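PDB 3OCR: class II aldolase/adducin domain protein from Pseudomonas syringae pv. phaseolicola 1448A, which is of unknown specific function but belongs to the class II aldolase/adducin family and may, like some relatives, bind actin filaments. Local coordinates for residues E67-N72 with A107-H112; S137-G142 with N214-A219; E173-D178 with S183-R188; A202-H207 with A254-A259. One frame throughout, in Å; residues are numbered along the deposited sequence. Where two conformers were deposited one is given.

Contact 1. Residues E67-N72 with A107-H112; sequences EHFLIN and AGYVIH
Tyr109 reaches across to strand 68-71 with the far end of its ring, and its OH comes to 3.4 Å from Phe69 CD2. The two side chains meet at roughly a right angle, and the hydroxyl approaches the phenyl ring obliquely. Two residues along the strand, Ile71 CD1 lies beside the edge of the tyrosine ring, 3.8 Å from Tyr109 CD1. The same methyl also rests over one face of the His112 imidazole, displaced toward the rim, with His112 CD2 4.2 Å away, and so touches both rings. Ile71 CG1 is turned anti to the backbone N (chi1 -167°), which carries CD1 out from the strand into this position. Tyr109 has the same first torsion (chi1 179°) and thereby stretches from the 107-112 segment toward the sheet.

In the next shell, backbone bonds of Phe69 with Val89 and of Ile71 with Val87 fix the strand against its antiparallel neighbour 87-90 in the mixed sheet of the class II aldolase/adducin domain, on which helix 110-118 packs. Leu70, on the other side of the strand, packs on helix 29-47. His112 ND1 is hydrogen-bonded to Ser59 OG, and Tyr109 OH makes a weak hydrogen bond to Asp90 O. With no hydrogen bond joining them, the two segments meet through carbon surfaces and the Tyr109 hydroxyl resting against the Phe69 ring, and the orientation of the polar ends is left to partners on neighbouring strands.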
# COMPACT_ATOMS: atom_id res chain seq x y z
N GLU A 67 22.59 31.05 -18.15
CA GLU A 67 21.87 30.63 -16.96
C GLU A 67 20.43 30.22 -17.33
O GLU A 67 19.46 30.90 -16.98
CB GLU A 67 21.92 31.70 -15.87
CG GLU A 67 23.32 31.91 -15.23
CD GLU A 67 23.71 30.80 -14.23
OE1 GLU A 67 22.89 30.43 -13.36
OE2 GLU A 67 24.86 30.30 -14.32
N HIS A 68 20.33 29.11 -18.07
CA HIS A 68 19.05 28.56 -18.50
C HIS A 68 18.79 27.22 -17.81
O HIS A 68 19.74 26.51 -17.46
CB HIS A 68 18.99 28.40 -20.02
CG HIS A 68 19.00 29.70 -20.76
ND1 HIS A 68 19.24 29.78 -22.12
CD2 HIS A 68 18.80 30.97 -20.34
CE1 HIS A 68 19.19 31.04 -22.50
NE2 HIS A 68 18.92 31.79 -21.44
N PHE A 69 17.50 26.93 -17.60
CA PHE A 69 17.03 25.78 -16.82
C PHE A 69 15.84 25.09 -17.46
O PHE A 69 15.03 25.73 -18.14
CB PHE A 69 16.67 26.20 -15.39
CG PHE A 69 17.77 26.91 -14.70
CD1 PHE A 69 18.68 26.21 -13.93
CD2 PHE A 69 17.97 28.29 -14.89
CE1 PHE A 69 19.75 26.86 -13.32
CE2 PHE A 69 19.04 28.95 -14.29
CZ PHE A 69 19.93 28.23 -13.50
N LEU A 70 15.73 23.79 -17.23
CA LEU A 70 14.62 22.98 -17.73
C LEU A 70 13.66 22.60 -16.61
O LEU A 70 14.08 22.27 -15.49
CB LEU A 70 15.17 21.73 -18.40
CG LEU A 70 16.02 21.96 -19.65
CD1 LEU A 70 17.08 20.83 -19.83
CD2 LEU A 70 15.10 22.05 -20.86
N ILE A 71 12.37 22.65 -16.92
CA ILE A 71 11.30 22.30 -15.98
C ILE A 71 10.08 21.79 -16.78
O ILE A 71 10.00 21.99 -18.02
CB ILE A 71 10.96 23.51 -15.06
CG1 ILE A 71 10.09 23.10 -13.87
CG2 ILE A 71 10.38 24.67 -15.88
CD1 ILE A 71 10.36 23.89 -12.59
N ASN A 72 9.17 21.09 -16.10
CA ASN A 72 7.93 20.63 -16.75
C ASN A 72 7.04 21.78 -17.18
O ASN A 72 7.03 22.85 -16.55
CB ASN A 72 7.15 19.60 -15.88
CG ASN A 72 6.63 20.19 -14.56
OD1 ASN A 72 7.36 20.83 -13.81
ND2 ASN A 72 5.36 19.96 -14.29
N ALA A 107 4.87 30.24 -10.30
CA ALA A 107 5.00 30.31 -8.84
C ALA A 107 5.74 29.10 -8.26
O ALA A 107 6.47 29.21 -7.27
CB ALA A 107 3.63 30.47 -8.20
N GLY A 108 5.55 27.93 -8.89
CA GLY A 108 6.24 26.71 -8.46
C GLY A 108 7.74 26.72 -8.75
O GLY A 108 8.49 25.96 -8.15
N TYR A 109 8.17 27.56 -9.69
CA TYR A 109 9.57 27.67 -10.09
C TYR A 109 10.45 28.53 -9.16
O TYR A 109 11.68 28.44 -9.20
CB TYR A 109 9.66 28.22 -11.52
CG TYR A 109 11.06 28.42 -12.06
CD1 TYR A 109 11.89 27.33 -12.34
CD2 TYR A 109 11.55 29.70 -12.34
CE1 TYR A 109 13.20 27.52 -12.86
CE2 TYR A 109 12.86 29.89 -12.84
CZ TYR A 109 13.66 28.80 -13.11
OH TYR A 109 14.93 28.98 -13.64
N VAL A 110 9.82 29.37 -8.36
CA VAL A 110 10.55 30.27 -7.48
C VAL A 110 11.54 29.56 -6.56
O VAL A 110 12.67 30.03 -6.39
CB VAL A 110 9.57 31.14 -6.67
CG1 VAL A 110 10.33 31.91 -5.57
CG2 VAL A 110 8.82 32.12 -7.62
N ILE A 111 11.14 28.45 -5.96
CA ILE A 111 12.08 27.71 -5.09
C ILE A 111 13.30 27.21 -5.87
O ILE A 111 14.42 27.32 -5.40
CB ILE A 111 11.38 26.58 -4.28
CG1 ILE A 111 12.37 25.97 -3.28
CG2 ILE A 111 10.73 25.51 -5.20
CD1 ILE A 111 11.72 25.41 -2.03
N HIS A 112 13.07 26.69 -7.06
CA HIS A 112 14.14 26.23 -7.93
C HIS A 112 15.08 27.38 -8.27
O HIS A 112 16.30 27.26 -8.12
CB HIS A 112 13.54 25.55 -9.17
CG HIS A 112 12.75 24.33 -8.82
ND1 HIS A 112 13.32 23.08 -8.69
CD2 HIS A 112 11.44 24.17 -8.50
CE1 HIS A 112 12.40 22.21 -8.33
NE2 HIS A 112 11.25 22.84 -8.20

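Contact 2. Residues S137-G142 with N214-A219; sequences SAQKDG and NIQIAA
The side chains of Gln139 and Gln216 run past each other in opposite directions, with their amide planes only 32° apart. Gln216 NE2 is the hub of the contact. It donates to Gln139 OE1 at 2.9 Å along a bent path (133° at the hydrogen), and to Gly142 O at 3.0 Å along a much straighter one (162°). Both acceptors lie in or close to the plane of the Gln216 amide, but the donor sits above the carbonyl plane of Gly142. Gln216 leaves the helix with CG opposite the backbone nitrogen and runs on extended, which places NE2 between the two oxygens. Residues Gln139 to Gly142 form a type I beta turn, closed by Gly142 N to Gln139 O at 2.8 Å, so the long glutamine clamps the first side chain and the last carbonyl of one turn to helix 199-219. Gln216 OE1 accepts from Leu144 N, which engages both ends of the amide and fixes its flip. Ile217 CD1 lies 3.9 Å from Gln139 NE2, an amide nitrogen that bonds to Gln220 OE1 of its own chain and to Ala219 O of the second subunit. Lys140 NZ reaches Leu227 O of that same subunit, placing the turn at a subunit interface of the tetramer.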
# COMPACT_ATOMS: atom_id res chain seq x y z
N SER A 137 8.57 15.43 7.51
CA SER A 137 8.62 16.90 7.57
C SER A 137 7.80 17.47 8.74
O SER A 137 8.20 18.47 9.34
CB SER A 137 8.09 17.54 6.29
OG SER A 137 8.66 16.94 5.14
N ALA A 138 6.66 16.84 9.03
CA ALA A 138 5.70 17.38 10.00
C ALA A 138 6.04 17.09 11.46
O ALA A 138 5.28 17.47 12.37
CB ALA A 138 4.30 16.87 9.68
N GLN A 139 7.16 16.41 11.71
CA GLN A 139 7.52 15.99 13.08
C GLN A 139 8.66 16.81 13.70
O GLN A 139 9.66 17.10 13.02
CB GLN A 139 7.88 14.49 13.09
CG GLN A 139 6.76 13.59 12.55
CD GLN A 139 7.13 12.12 12.48
OE1 GLN A 139 8.29 11.72 12.67
NE2 GLN A 139 6.15 11.32 12.12
N LYS A 140 8.55 17.10 15.01
CA LYS A 140 9.51 17.96 15.70
C LYS A 140 10.95 17.56 15.47
O LYS A 140 11.79 18.41 15.12
CB LYS A 140 9.23 17.99 17.23
CG LYS A 140 7.89 18.58 17.58
CD LYS A 140 7.71 18.63 19.12
CE LYS A 140 6.27 19.00 19.49
NZ LYS A 140 5.77 20.22 18.75
N ASP A 141 11.25 16.29 15.65
CA ASP A 141 12.61 15.81 15.55
C ASP A 141 12.96 15.40 14.12
O ASP A 141 14.05 14.89 13.87
CB ASP A 141 12.82 14.64 16.50
CG ASP A 141 12.76 15.05 17.98
OD1 ASP A 141 13.04 16.23 18.29
OD2 ASP A 141 12.43 14.20 18.83
N GLY A 142 12.05 15.60 13.19
CA GLY A 142 12.35 15.32 11.78
C GLY A 142 12.89 13.92 11.59
O GLY A 142 12.38 12.97 12.19
N ASN A 214 9.94 6.38 4.45
CA ASN A 214 9.04 5.22 4.51
C ASN A 214 9.28 4.37 5.78
O ASN A 214 8.35 3.91 6.46
CB ASN A 214 9.26 4.27 3.32
CG ASN A 214 9.00 4.89 1.95
OD1 ASN A 214 9.64 4.48 0.96
ND2 ASN A 214 8.01 5.78 1.84
N ILE A 215 10.55 4.11 6.03
CA ILE A 215 10.95 3.21 7.05
C ILE A 215 10.63 3.89 8.39
O ILE A 215 10.18 3.23 9.32
CB ILE A 215 12.50 2.96 6.98
CG1 ILE A 215 12.87 2.01 5.84
CG2 ILE A 215 13.01 2.42 8.33
CD1 ILE A 215 14.35 2.18 5.40
N GLN A 216 10.84 5.20 8.48
CA GLN A 216 10.62 5.91 9.80
C GLN A 216 9.16 5.84 10.26
O GLN A 216 8.86 5.67 11.46
CB GLN A 216 10.95 7.38 9.69
CG GLN A 216 10.71 8.15 11.11
CD GLN A 216 11.42 9.49 11.16
OE1 GLN A 216 12.59 9.60 10.79
NE2 GLN A 216 10.72 10.52 11.61
N ILE A 217 8.25 6.04 9.30
CA ILE A 217 6.83 6.07 9.58
C ILE A 217 6.39 4.70 10.13
O ILE A 217 5.68 4.64 11.14
CB ILE A 217 5.99 6.45 8.31
CG1 ILE A 217 6.29 7.89 7.86
CG2 ILE A 217 4.45 6.32 8.57
CD1 ILE A 217 6.37 8.92 9.01
N ALA A 218 6.86 3.62 9.51
CA ALA A 218 6.62 2.24 10.05
C ALA A 218 7.26 2.03 11.43
O ALA A 218 6.59 1.58 12.40
CB ALA A 218 7.13 1.20 9.07
N ALA A 219 8.55 2.38 11.53
CA ALA A 219 9.35 2.15 12.77
C ALA A 219 8.71 2.74 14.00
O ALA A 219 8.67 2.11 15.09
CB ALA A 219 10.80 2.73 12.59

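Contact 3. Residues E173-D178 with S183-R188; sequences ERLVAD and SVMILR
Met185, a selenomethionine in this crystal, turns its side chain from strand 184-187 onto helix 169-179, and its CE presses against Leu175 CD1 at 3.5 Å, tighter than usual for two carbons. The chain leaves the strand extended, with CG anti to the backbone N (chi1 -166°), and then bends at the last torsion (chi3 40°), which brings the terminal methyl to Leu175. Its selenium lies 4.1 Å from Asp178 CB, one helical turn further on, and 3.9 Å from Leu175 O. Ile186 follows with its side chain on the other side of the sheet, against Leu143. Leu187 then comes back to the helix, its CD2 meeting Leu175 CD1 at 3.9 Å, so that this one leucine methyl serves both strand residues. The segments run at 133° to each other, with axes 10.5 Å apart at their closest, as helix and second strand of the beta-alpha-beta unit 157-160, 169-179 and 184-187. Asp178 touches the strand through its methylene, while its OD2 is hydrogen-bonded to His160 ND1 at the end of the unit's first strand. Cohesion between these two segments is therefore apolar, and the one acid in it turns its carboxylate to His160.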
# COMPACT_ATOMS: atom_id res chain seq x y z
N GLU A 173 15.39 34.39 1.24
CA GLU A 173 16.66 34.61 1.93
C GLU A 173 16.90 33.53 2.99
O GLU A 173 17.98 32.94 3.06
CB GLU A 173 16.72 36.00 2.59
CG GLU A 173 16.49 37.19 1.65
CD GLU A 173 15.94 38.44 2.38
OE1 GLU A 173 15.62 38.38 3.60
OE2 GLU A 173 15.82 39.51 1.74
N ARG A 174 15.87 33.26 3.80
CA ARG A 174 15.97 32.28 4.88
C ARG A 174 16.16 30.87 4.34
O ARG A 174 16.90 30.07 4.93
CB ARG A 174 14.74 32.35 5.79
CG ARG A 174 14.81 33.45 6.86
CD ARG A 174 13.64 33.34 7.86
NE ARG A 174 12.38 33.76 7.25
CZ ARG A 174 11.76 34.91 7.48
NH1 ARG A 174 12.26 35.80 8.34
NH2 ARG A 174 10.63 35.18 6.85
N LEU A 175 15.53 30.59 3.20
CA LEU A 175 15.62 29.27 2.56
C LEU A 175 17.06 28.97 2.16
O LEU A 175 17.55 27.85 2.39
CB LEU A 175 14.71 29.21 1.34
CG LEU A 175 14.75 28.02 0.39
CD1 LEU A 175 14.07 26.80 1.02
CD2 LEU A 175 14.03 28.41 -0.90
N VAL A 176 17.73 29.96 1.56
CA VAL A 176 19.13 29.84 1.16
C VAL A 176 20.03 29.75 2.40
O VAL A 176 20.92 28.90 2.48
CB VAL A 176 19.53 31.00 0.18
CG1 VAL A 176 21.05 31.07 0.00
CG2 VAL A 176 18.83 30.83 -1.19
N ALA A 177 19.78 30.61 3.39
CA ALA A 177 20.53 30.57 4.64
C ALA A 177 20.40 29.22 5.35
O ALA A 177 21.39 28.68 5.83
CB ALA A 177 20.11 31.72 5.57
N ASP A 178 19.18 28.68 5.39
CA ASP A 178 18.92 27.37 5.98
C ASP A 178 19.66 26.24 5.25
O ASP A 178 20.25 25.38 5.88
CB ASP A 178 17.41 27.07 6.01
CG ASP A 178 16.64 27.96 6.99
OD1 ASP A 178 17.20 28.47 7.98
OD2 ASP A 178 15.43 28.16 6.74
N SER A 183 22.99 19.81 0.52
CA SER A 183 22.29 19.56 -0.72
C SER A 183 21.01 18.72 -0.52
O SER A 183 20.45 18.17 -1.49
CB SER A 183 23.21 18.92 -1.77
OG SER A 183 23.55 17.58 -1.40
N VAL A 184 20.60 18.61 0.74
CA VAL A 184 19.35 17.91 1.14
C VAL A 184 18.67 18.77 2.19
O VAL A 184 19.33 19.22 3.15
CB VAL A 184 19.64 16.54 1.79
CG1 VAL A 184 18.33 15.86 2.15
CG2 VAL A 184 20.50 15.64 0.87
N MSE A 185 17.36 19.02 2.01
CA MSE A 185 16.60 19.85 2.93
C MSE A 185 15.22 19.25 3.21
O MSE A 185 14.51 18.74 2.31
CB MSE A 185 16.46 21.28 2.43
CG MSE A 185 15.94 22.29 3.54
SE MSE A 185 16.48 24.16 3.22
CE MSE A 185 16.13 23.99 1.29
N ILE A 186 14.83 19.33 4.46
CA ILE A 186 13.48 18.98 4.79
C ILE A 186 12.73 20.30 4.98
O ILE A 186 13.06 21.14 5.85
CB ILE A 186 13.41 18.00 6.02
CG1 ILE A 186 13.95 16.63 5.60
CG2 ILE A 186 11.97 17.88 6.55
CD1 ILE A 186 14.05 15.58 6.76
N LEU A 187 11.74 20.50 4.13
CA LEU A 187 10.89 21.68 4.22
C LEU A 187 9.77 21.32 5.19
O LEU A 187 8.87 20.57 4.86
CB LEU A 187 10.34 22.04 2.82
CG LEU A 187 11.39 22.24 1.73
CD1 LEU A 187 10.76 22.12 0.34
CD2 LEU A 187 12.14 23.58 1.88
N ARG A 188 9.89 21.79 6.44
CA ARG A 188 8.97 21.38 7.47
C ARG A 188 7.52 21.66 7.07
O ARG A 188 7.21 22.71 6.48
CB ARG A 188 9.28 22.09 8.82
CG ARG A 188 10.62 21.76 9.47
CD ARG A 188 10.60 22.32 10.89
NE ARG A 188 11.92 22.39 11.51
CZ ARG A 188 12.47 21.41 12.22
NH1 ARG A 188 11.85 20.25 12.41
NH2 ARG A 188 13.68 21.61 12.75

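Contact 4. Residues A202-H207 with A254-A259; sequences AIQQLH and ARHWNA
His207 and His256 are joined by a hydrogen bond between His207 ND1 and His256 NE2 of 2.9 Å, somewhat bent at 147°, in which either nitrogen could be the donor. The imidazoles meet rim to rim with steeply inclined planes, neither covering the other. Both side chains set out toward the opposite helix, and His256 holds CG anti to its backbone N (chi1 -175°), which carries its ring up to His207. Gln204 starts out aslant to the other helix and continues fully extended, laying its CG over the centre of the His256 ring in a CH-pi contact, 3.9 Å from the ring centroid. The amide beyond is tilted against the ring rather than stacked on it, and Gln204 NE2 stays 3.6 Å from His256 ND1 without bonding to it; that nitrogen is instead paired with Tyr55 OH of the third subunit. His256 is thus held at both ring nitrogens and pressed on one face, which should fix its rotation. To one side, Ile203 packs at the edge of the Trp257 indole, its CG1 3.9 Å from Trp257 CZ3. Trp257 also packs on helix 29-47, at Ala40 and Leu44. The segments cross at 80°, a near-perpendicular helix-on-helix packing in which helix 251-265 lies over helix 199-219 at an intersubunit face of the tetramer.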
# COMPACT_ATOMS: atom_id res chain seq x y z
N ALA A 202 21.18 14.02 -7.69
CA ALA A 202 19.98 14.51 -7.02
C ALA A 202 18.95 13.39 -6.83
O ALA A 202 18.35 13.25 -5.77
CB ALA A 202 19.36 15.72 -7.79
N ILE A 203 18.77 12.59 -7.88
CA ILE A 203 17.81 11.52 -7.82
C ILE A 203 18.25 10.41 -6.86
O ILE A 203 17.39 9.80 -6.21
CB ILE A 203 17.58 10.92 -9.26
CG1 ILE A 203 16.60 11.80 -10.04
CG2 ILE A 203 17.08 9.50 -9.16
CD1 ILE A 203 15.12 11.83 -9.52
N GLN A 204 19.56 10.14 -6.77
CA GLN A 204 20.02 9.10 -5.86
C GLN A 204 19.73 9.54 -4.44
O GLN A 204 19.22 8.76 -3.65
CB GLN A 204 21.53 8.80 -5.98
CG GLN A 204 21.97 7.62 -5.05
CD GLN A 204 23.42 7.19 -5.20
OE1 GLN A 204 24.28 7.97 -5.58
NE2 GLN A 204 23.70 5.93 -4.90
N GLN A 205 20.04 10.79 -4.12
CA GLN A 205 19.76 11.32 -2.78
C GLN A 205 18.26 11.31 -2.46
O GLN A 205 17.86 11.00 -1.34
CB GLN A 205 20.31 12.74 -2.66
CG GLN A 205 21.83 12.88 -2.87
CD GLN A 205 22.36 14.09 -2.15
OE1 GLN A 205 22.88 13.97 -1.04
NE2 GLN A 205 22.23 15.25 -2.76
N LEU A 206 17.43 11.65 -3.45
CA LEU A 206 15.97 11.70 -3.23
C LEU A 206 15.39 10.30 -2.97
O LEU A 206 14.61 10.10 -2.02
CB LEU A 206 15.24 12.39 -4.39
CG LEU A 206 13.70 12.42 -4.32
CD1 LEU A 206 13.24 13.32 -3.18
CD2 LEU A 206 13.11 12.86 -5.68
N HIS A 207 15.74 9.36 -3.83
CA HIS A 207 15.42 7.94 -3.67
C HIS A 207 15.76 7.40 -2.28
O HIS A 207 14.94 6.72 -1.66
CB HIS A 207 16.11 7.11 -4.76
CG HIS A 207 15.61 5.70 -4.89
ND1 HIS A 207 16.17 4.80 -5.77
CD2 HIS A 207 14.60 5.04 -4.27
CE1 HIS A 207 15.54 3.64 -5.69
NE2 HIS A 207 14.58 3.76 -4.79
N ALA A 254 26.40 6.63 -10.80
CA ALA A 254 26.15 6.10 -12.15
C ALA A 254 25.50 4.72 -12.11
O ALA A 254 24.57 4.46 -12.85
CB ALA A 254 27.46 6.05 -12.96
N ARG A 255 25.96 3.86 -11.21
CA ARG A 255 25.43 2.50 -11.10
C ARG A 255 23.94 2.50 -10.69
O ARG A 255 23.12 1.80 -11.29
CB ARG A 255 26.28 1.70 -10.11
CG ARG A 255 25.93 0.24 -9.98
CD ARG A 255 26.85 -0.49 -8.98
NE ARG A 255 28.24 -0.37 -9.38
CZ ARG A 255 29.15 0.36 -8.73
NH1 ARG A 255 28.83 1.00 -7.61
NH2 ARG A 255 30.39 0.42 -9.19
N HIS A 256 23.63 3.27 -9.65
CA HIS A 256 22.27 3.43 -9.15
C HIS A 256 21.37 3.97 -10.25
O HIS A 256 20.25 3.49 -10.44
CB HIS A 256 22.29 4.41 -7.96
CG HIS A 256 20.99 4.58 -7.26
ND1 HIS A 256 20.75 4.09 -5.99
CD2 HIS A 256 19.86 5.25 -7.62
CE1 HIS A 256 19.53 4.42 -5.62
NE2 HIS A 256 18.97 5.13 -6.58
N TRP A 257 21.85 4.98 -10.97
CA TRP A 257 21.06 5.64 -11.99
C TRP A 257 20.82 4.69 -13.18
O TRP A 257 19.70 4.64 -13.71
CB TRP A 257 21.78 6.89 -12.50
CG TRP A 257 21.12 7.51 -13.70
CD1 TRP A 257 21.48 7.37 -15.03
CD2 TRP A 257 20.00 8.40 -13.68
NE1 TRP A 257 20.64 8.13 -15.82
CE2 TRP A 257 19.71 8.75 -15.02
CE3 TRP A 257 19.19 8.92 -12.66
CZ2 TRP A 257 18.66 9.62 -15.37
CZ3 TRP A 257 18.14 9.77 -12.99
CH2 TRP A 257 17.88 10.11 -14.34
N ASN A 258 21.85 3.97 -13.59
CA ASN A 258 21.77 3.09 -14.78
C ASN A 258 20.73 1.97 -14.59
O ASN A 258 20.12 1.50 -15.56
CB ASN A 258 23.13 2.46 -15.09
CG ASN A 258 24.13 3.44 -15.66
OD1 ASN A 258 23.78 4.54 -16.08
ND2 ASN A 258 25.39 3.04 -15.71
N ALA A 259 20.57 1.51 -13.35
CA ALA A 259 19.56 0.50 -13.01
C ALA A 259 18.16 1.11 -13.04
O ALA A 259 17.24 0.52 -13.57
CB ALA A 259 19.85 -0.15 -11.65

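Overall arrangement
All four contacts are largely buried, but they differ in surroundings. Contacts 1 and 3 lie within one subunit, set helices against the same mixed sheet and rely on apolar side chains; they meet where Ile111 CG1 packs on Leu175 CD2, at 3.8 Å. Contacts 2 and 4 both use helix 199-219, at different points along it, and both touch the third subunit, and contact 2 the second as well; here amides and imidazoles supply hydrogen bonds. Segment 183-188 of contact 3 bridges the two groups, since Ser137 of contact 2 packs against Ile186 and Leu187, and Ser183 OG probably bonds to Gln205 NE2 of contact 4. Contacts 1 and 2 lie on opposite sides of the chain's centre.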